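Local coordinates for twitching motility protein PilT (Aquifex aeolicus, PDB 2EYU) that probably couples ATP hydrolysis to pilus retraction, as the C-terminal motor domain of the twitching motility protein PilT, at residues 157-162 / 194-199; 112-117 / 144-149. The protein carries 1 engineered substitution. All coordinates share one frame; numbering follows the deposited sequence.

Two contacts show how a P-loop NTPase-type core arranges its helices through contacts between segments distant in sequence. Following the chain from the N terminus, helix 110-121 comes first; strand 125-130 and helix 135-144 then lead to the loop at 144-149, which returns to that helix and closes contact 2. The chain continues into helix 151-161, whose last turn opens contact 1; strands 162-171 and 179-185 follow before helix 189-197 comes back to close it. The contacts are in series, neither nested nor crossed. They meet where V157 of contact 1 packs on L117 of contact 2. V157 faces helix 110-121 and S159 faces helix 189-197, which places helix 151-161 between them.

Contact 1 of 2, residues 157-162 / 194-199; sequences VLSFIL and LIRENK
The polar part of this contact is made by R196, whose side chain crosses from helix 189-197 and sets its guanidinium against S159 and F160 in the last turn of helix 151-161. R196 NE donates to S159 OG at 2.6 Å. The bond is bent, 138° at the hydrogen, and the hydroxyl oxygen is tilted from the guanidinium plane. S159 OG is also hydrogen-bonded to I156 O, one turn earlier.

A cation-pi contact adds to this grip. R196 CZ lies 3.8 Å from the centroid of the F160 ring, with NH2 over the ring centre and the two planes 32° apart. A bend at chi3 brings the guanidinium round to this face. A leucine in place of R196 would probably leave S159 OG without its cross-helix donor and the F160 face without its cation.

Apolar contacts centre on I195. I195 CG2 meets S159 CB at 3.7 Å, and the small serine lets the backbones approach to 5.6 Å between the CA atoms of S159 and I195. Farther on, L162 CD2 loosely meets I195 CD1 at 4.4 Å.

R192 also donates to S159 O and L162 O. The contact brings together the C-terminal ends of helices 151-161 and 189-197, the latter closed by a Schellman motif with N198 as its C-prime residue.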
loop_
_atom_site.group_PDB
_atom_site.type_symbol
_atom_site.label_atom_id
_atom_site.label_comp_id
_atom_site.label_asym_id
_atom_site.label_seq_id
_atom_site.Cartn_x
_atom_site.Cartn_y
_atom_site.Cartn_z
ATOM N N VAL A 157 2.941 16.961 3.281
ATOM C CA VAL A 157 3.314 16.393 1.974
ATOM C C VAL A 157 2.478 15.161 1.685
ATOM O O VAL A 157 1.918 14.985 0.605
ATOM C CB VAL A 157 4.805 16.007 1.941
ATOM C CG1 VAL A 157 5.167 15.212 0.698
ATOM C CG2 VAL A 157 5.703 17.242 2.026
ATOM N N LEU A 158 2.374 14.252 2.670
ATOM C CA LEU A 158 1.570 13.065 2.467
ATOM C C LEU A 158 0.136 13.459 2.119
ATOM O O LEU A 158 -0.468 12.830 1.261
ATOM C CB LEU A 158 1.515 12.180 3.712
ATOM C CG LEU A 158 2.509 11.037 3.870
ATOM C CD1 LEU A 158 2.402 10.454 5.276
ATOM C CD2 LEU A 158 2.299 9.955 2.813
ATOM N N SER A 159 -0.371 14.490 2.816
ATOM C CA SER A 159 -1.771 14.833 2.576
ATOM C C SER A 159 -2.023 15.191 1.122
ATOM O O SER A 159 -3.161 15.049 0.654
ATOM C CB SER A 159 -2.220 15.965 3.509
ATOM O OG SER A 159 -1.801 17.244 3.032
ATOM N N PHE A 160 -0.997 15.667 0.407
ATOM C CA PHE A 160 -1.183 16.026 -1.001
ATOM C C PHE A 160 -0.720 14.944 -1.969
ATOM O O PHE A 160 -1.124 14.907 -3.132
ATOM C CB PHE A 160 -0.380 17.264 -1.355
ATOM C CG PHE A 160 -0.897 18.584 -0.814
ATOM C CD1 PHE A 160 -1.840 19.299 -1.532
ATOM C CD2 PHE A 160 -0.408 19.039 0.391
ATOM C CE1 PHE A 160 -2.279 20.504 -1.002
ATOM C CE2 PHE A 160 -0.842 20.248 0.908
ATOM C CZ PHE A 160 -1.782 20.967 0.194
ATOM N N ILE A 161 0.177 14.059 -1.536
ATOM C CA ILE A 161 0.763 13.164 -2.542
ATOM C C ILE A 161 0.372 11.701 -2.306
ATOM O O ILE A 161 0.525 10.944 -3.275
ATOM C CB ILE A 161 2.289 13.295 -2.588
ATOM C CG1 ILE A 161 3.005 12.707 -1.364
ATOM C CG2 ILE A 161 2.699 14.753 -2.773
ATOM C CD1 ILE A 161 4.435 12.281 -1.640
ATOM N N LEU A 162 -0.118 11.355 -1.132
ATOM C CA LEU A 162 -0.626 10.014 -0.834
ATOM C C LEU A 162 -1.782 9.643 -1.743
ATOM O O LEU A 162 -2.785 10.356 -1.837
ATOM C CB LEU A 162 -1.046 9.905 0.642
ATOM C CG LEU A 162 -1.435 8.506 1.131
ATOM C CD1 LEU A 162 -0.333 7.476 0.891
ATOM C CD2 LEU A 162 -1.798 8.550 2.607
ATOM N N LEU A 194 -8.104 16.207 6.874
ATOM C CA LEU A 194 -7.840 15.728 8.239
ATOM C C LEU A 194 -6.403 15.282 8.419
ATOM O O LEU A 194 -5.829 15.517 9.490
ATOM C CB LEU A 194 -8.778 14.582 8.638
ATOM C CG LEU A 194 -10.272 14.862 8.494
ATOM C CD1 LEU A 194 -11.018 13.548 8.290
ATOM C CD2 LEU A 194 -10.824 15.611 9.690
ATOM N N ILE A 195 -5.782 14.678 7.410
ATOM C CA ILE A 195 -4.346 14.375 7.552
ATOM C C ILE A 195 -3.523 15.632 7.795
ATOM O O ILE A 195 -2.578 15.682 8.588
ATOM C CB ILE A 195 -3.871 13.596 6.312
ATOM C CG1 ILE A 195 -4.552 12.234 6.245
ATOM C CG2 ILE A 195 -2.360 13.457 6.257
ATOM C CD1 ILE A 195 -4.028 11.311 5.173
ATOM N N ARG A 196 -3.904 16.693 7.106
ATOM C CA ARG A 196 -3.308 18.019 7.203
ATOM C C ARG A 196 -3.356 18.554 8.633
ATOM O O ARG A 196 -2.292 18.864 9.167
ATOM C CB ARG A 196 -4.021 18.968 6.228
ATOM C CG ARG A 196 -3.118 19.486 5.128
ATOM C CD ARG A 196 -3.850 20.010 3.915
ATOM N NE ARG A 196 -3.564 19.191 2.729
ATOM C CZ ARG A 196 -4.445 18.943 1.776
ATOM N NH1 ARG A 196 -5.668 19.449 1.882
ATOM N NH2 ARG A 196 -4.132 18.193 0.735
ATOM N N GLU A 197 -4.545 18.640 9.213
ATOM C CA GLU A 197 -4.786 18.992 10.593
ATOM C C GLU A 197 -4.350 17.907 11.572
ATOM O O GLU A 197 -4.411 18.129 12.783
ATOM C CB GLU A 197 -6.275 19.242 10.866
ATOM C CG GLU A 197 -6.871 20.402 10.084
ATOM C CD GLU A 197 -7.427 19.916 8.759
ATOM O OE1 GLU A 197 -8.152 18.893 8.761
ATOM O OE2 GLU A 197 -7.121 20.537 7.719
ATOM N N ASN A 198 -3.924 16.737 11.113
ATOM C CA ASN A 198 -3.555 15.687 12.060
ATOM C C ASN A 198 -4.754 15.256 12.897
ATOM O O ASN A 198 -4.699 15.314 14.129
ATOM C CB ASN A 198 -2.437 16.143 13.002
ATOM C CG ASN A 198 -1.713 14.968 13.635
ATOM O OD1 ASN A 198 -1.633 13.896 13.038
ATOM N ND2 ASN A 198 -1.177 15.162 14.836
ATOM N N LYS A 199 -5.814 14.846 12.241
ATOM C CA LYS A 199 -7.022 14.297 12.834
ATOM C C LYS A 199 -7.195 12.837 12.390
ATOM O O LYS A 199 -8.192 12.492 11.758
ATOM C CB LYS A 199 -8.274 15.060 12.421
ATOM C CG LYS A 199 -8.717 16.058 13.488
ATOM C CD LYS A 199 -9.009 17.422 12.874
ATOM C CE LYS A 199 -8.687 18.541 13.853
ATOM N NZ LYS A 199 -7.244 18.921 13.751
#

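Contact 2 of 2, residues 112-117 / 144-149; sequences TVETAL and DIFPLN
This is an apolar contact between a helix and a loop, in which I145 and F146, just after helix 135-144, pack against one side of helix 110-121. F146 does most of the work. Its ring reaches the helix with its far end, while the backbones stay well apart, 9.0 Å between the CA atoms of E114 and F146.

V113 and L117, one turn apart on the helix, both meet this end of the ring. V113 CG1 comes to the ring edge and lies 3.6 Å from F146 CE1; it is the methyl anti to the backbone N (chi1 177°), which leaves CG2 for a different neighbour. L117 CD1 approaches F146 CZ obliquely at 3.9 Å, its side chain coming from the direction opposite to that of the phenylalanine.

On another part of the rim, E114 contributes only its aliphatic portion. E114 CG lies in the ring plane, 3.8 Å from F146 CE2, and a bend at chi2 (-52°) turns the chain beyond this methylene. The carboxylate plane stands 62° from that of the ring, and E114 OE2 forms a salt bridge with R118 on the same helix.

I145 extends the apolar patch beside the ring. Its CD1 meets V113 CG2 tip to tip at 3.8 Å, so the two methyls of V113 serve two successive loop residues.

Neighbouring elements complete the setting: F146 also touches L110 on helix 110-121 and V154 on helix 151-161, while L117 packs on V157. Across helix 110-121, T112 and T115 meet helix 87-97, placing this helix between helix 87-97 and the 144-149 loop.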
loop_
_atom_site.group_PDB
_atom_site.type_symbol
_atom_site.label_atom_id
_atom_site.label_comp_id
_atom_site.label_asym_id
_atom_site.label_seq_id
_atom_site.Cartn_x
_atom_site.Cartn_y
_atom_site.Cartn_z
ATOM N N THR A 112 15.706 6.702 2.424
ATOM C CA THR A 112 14.905 6.053 1.400
ATOM C C THR A 112 13.541 6.726 1.318
ATOM O O THR A 112 13.032 7.091 0.269
ATOM C CB THR A 112 14.602 4.573 1.698
ATOM O OG1 THR A 112 15.814 3.824 1.735
ATOM C CG2 THR A 112 13.727 3.999 0.580
ATOM N N VAL A 113 12.973 6.849 2.515
ATOM C CA VAL A 113 11.669 7.474 2.664
ATOM C C VAL A 113 11.639 8.899 2.117
ATOM O O VAL A 113 10.708 9.319 1.426
ATOM C CB VAL A 113 11.295 7.538 4.155
ATOM C CG1 VAL A 113 9.967 8.272 4.277
ATOM C CG2 VAL A 113 11.185 6.161 4.775
ATOM N N GLU A 114 12.666 9.676 2.460
ATOM C CA GLU A 114 12.741 11.056 1.973
ATOM C C GLU A 114 12.889 11.049 0.463
ATOM O O GLU A 114 12.307 11.829 -0.296
ATOM C CB GLU A 114 13.890 11.832 2.616
ATOM C CG GLU A 114 13.565 13.276 2.936
ATOM C CD GLU A 114 13.002 14.071 1.778
ATOM O OE1 GLU A 114 11.786 13.981 1.497
ATOM O OE2 GLU A 114 13.777 14.815 1.140
ATOM N N THR A 115 13.685 10.114 -0.058
ATOM C CA THR A 115 13.774 10.149 -1.521
ATOM C C THR A 115 12.447 9.717 -2.128
ATOM O O THR A 115 12.025 10.276 -3.141
ATOM C CB THR A 115 14.916 9.281 -2.074
ATOM O OG1 THR A 115 16.151 9.626 -1.436
ATOM C CG2 THR A 115 15.102 9.568 -3.555
ATOM N N ALA A 116 11.776 8.730 -1.528
ATOM C CA ALA A 116 10.507 8.304 -2.077
ATOM C C ALA A 116 9.506 9.462 -2.183
ATOM O O ALA A 116 8.787 9.528 -3.175
ATOM C CB ALA A 116 9.837 7.241 -1.220
ATOM N N LEU A 117 9.449 10.278 -1.145
ATOM C CA LEU A 117 8.542 11.425 -1.081
ATOM C C LEU A 117 8.858 12.424 -2.176
ATOM O O LEU A 117 7.984 13.045 -2.774
ATOM C CB LEU A 117 8.641 12.153 0.257
ATOM C CG LEU A 117 7.877 11.635 1.465
ATOM C CD1 LEU A 117 8.813 11.298 2.621
ATOM C CD2 LEU A 117 6.865 12.671 1.937
ATOM N N ASP A 144 6.799 9.549 11.750
ATOM C CA ASP A 144 7.536 9.467 13.003
ATOM C C ASP A 144 8.996 9.128 12.791
ATOM O O ASP A 144 9.900 9.305 13.597
ATOM C CB ASP A 144 6.916 8.392 13.913
ATOM C CG ASP A 144 5.930 8.960 14.914
ATOM O OD1 ASP A 144 4.782 9.233 14.506
ATOM O OD2 ASP A 144 6.317 9.113 16.091
ATOM N N ILE A 145 9.283 8.567 11.606
ATOM C CA ILE A 145 10.708 8.231 11.446
ATOM C C ILE A 145 11.504 9.519 11.312
ATOM O O ILE A 145 12.703 9.500 11.551
ATOM C CB ILE A 145 10.889 7.286 10.263
ATOM C CG1 ILE A 145 10.433 7.854 8.922
ATOM C CG2 ILE A 145 10.175 5.968 10.558
ATOM C CD1 ILE A 145 9.531 6.924 8.143
ATOM N N PHE A 146 10.842 10.619 10.963
ATOM C CA PHE A 146 11.484 11.921 10.816
ATOM C C PHE A 146 11.736 12.678 12.107
ATOM O O PHE A 146 11.078 12.444 13.116
ATOM C CB PHE A 146 10.582 12.789 9.912
ATOM C CG PHE A 146 10.769 12.403 8.452
ATOM C CD1 PHE A 146 10.018 11.385 7.898
ATOM C CD2 PHE A 146 11.691 13.050 7.654
ATOM C CE1 PHE A 146 10.182 11.026 6.581
ATOM C CE2 PHE A 146 11.856 12.694 6.332
ATOM C CZ PHE A 146 11.104 11.680 5.793
ATOM N N PRO A 147 12.699 13.595 12.126
ATOM C CA PRO A 147 12.893 14.411 13.333
ATOM C C PRO A 147 11.682 15.320 13.551
ATOM O O PRO A 147 11.109 15.797 12.569
ATOM C CB PRO A 147 14.141 15.243 13.042
ATOM C CG PRO A 147 14.746 14.661 11.817
ATOM C CD PRO A 147 13.680 13.897 11.082
ATOM N N LEU A 148 11.351 15.489 14.815
ATOM C CA LEU A 148 10.204 16.178 15.355
ATOM C C LEU A 148 9.890 17.414 14.502
ATOM O O LEU A 148 8.778 17.539 13.995
ATOM C CB LEU A 148 10.445 16.584 16.811
ATOM C CG LEU A 148 9.543 15.954 17.864
ATOM C CD1 LEU A 148 10.289 14.857 18.621
ATOM C CD2 LEU A 148 9.009 16.996 18.837
ATOM N N ASN A 149 10.889 18.255 14.364
ATOM C CA ASN A 149 10.877 19.519 13.637
ATOM C C ASN A 149 10.559 19.359 12.159
ATOM O O ASN A 149 10.292 20.334 11.444
ATOM C CB ASN A 149 12.238 20.199 13.830
ATOM C CG ASN A 149 13.404 19.234 13.925
ATOM O OD1 ASN A 149 13.584 18.476 14.888
ATOM N ND2 ASN A 149 14.227 19.296 12.876
#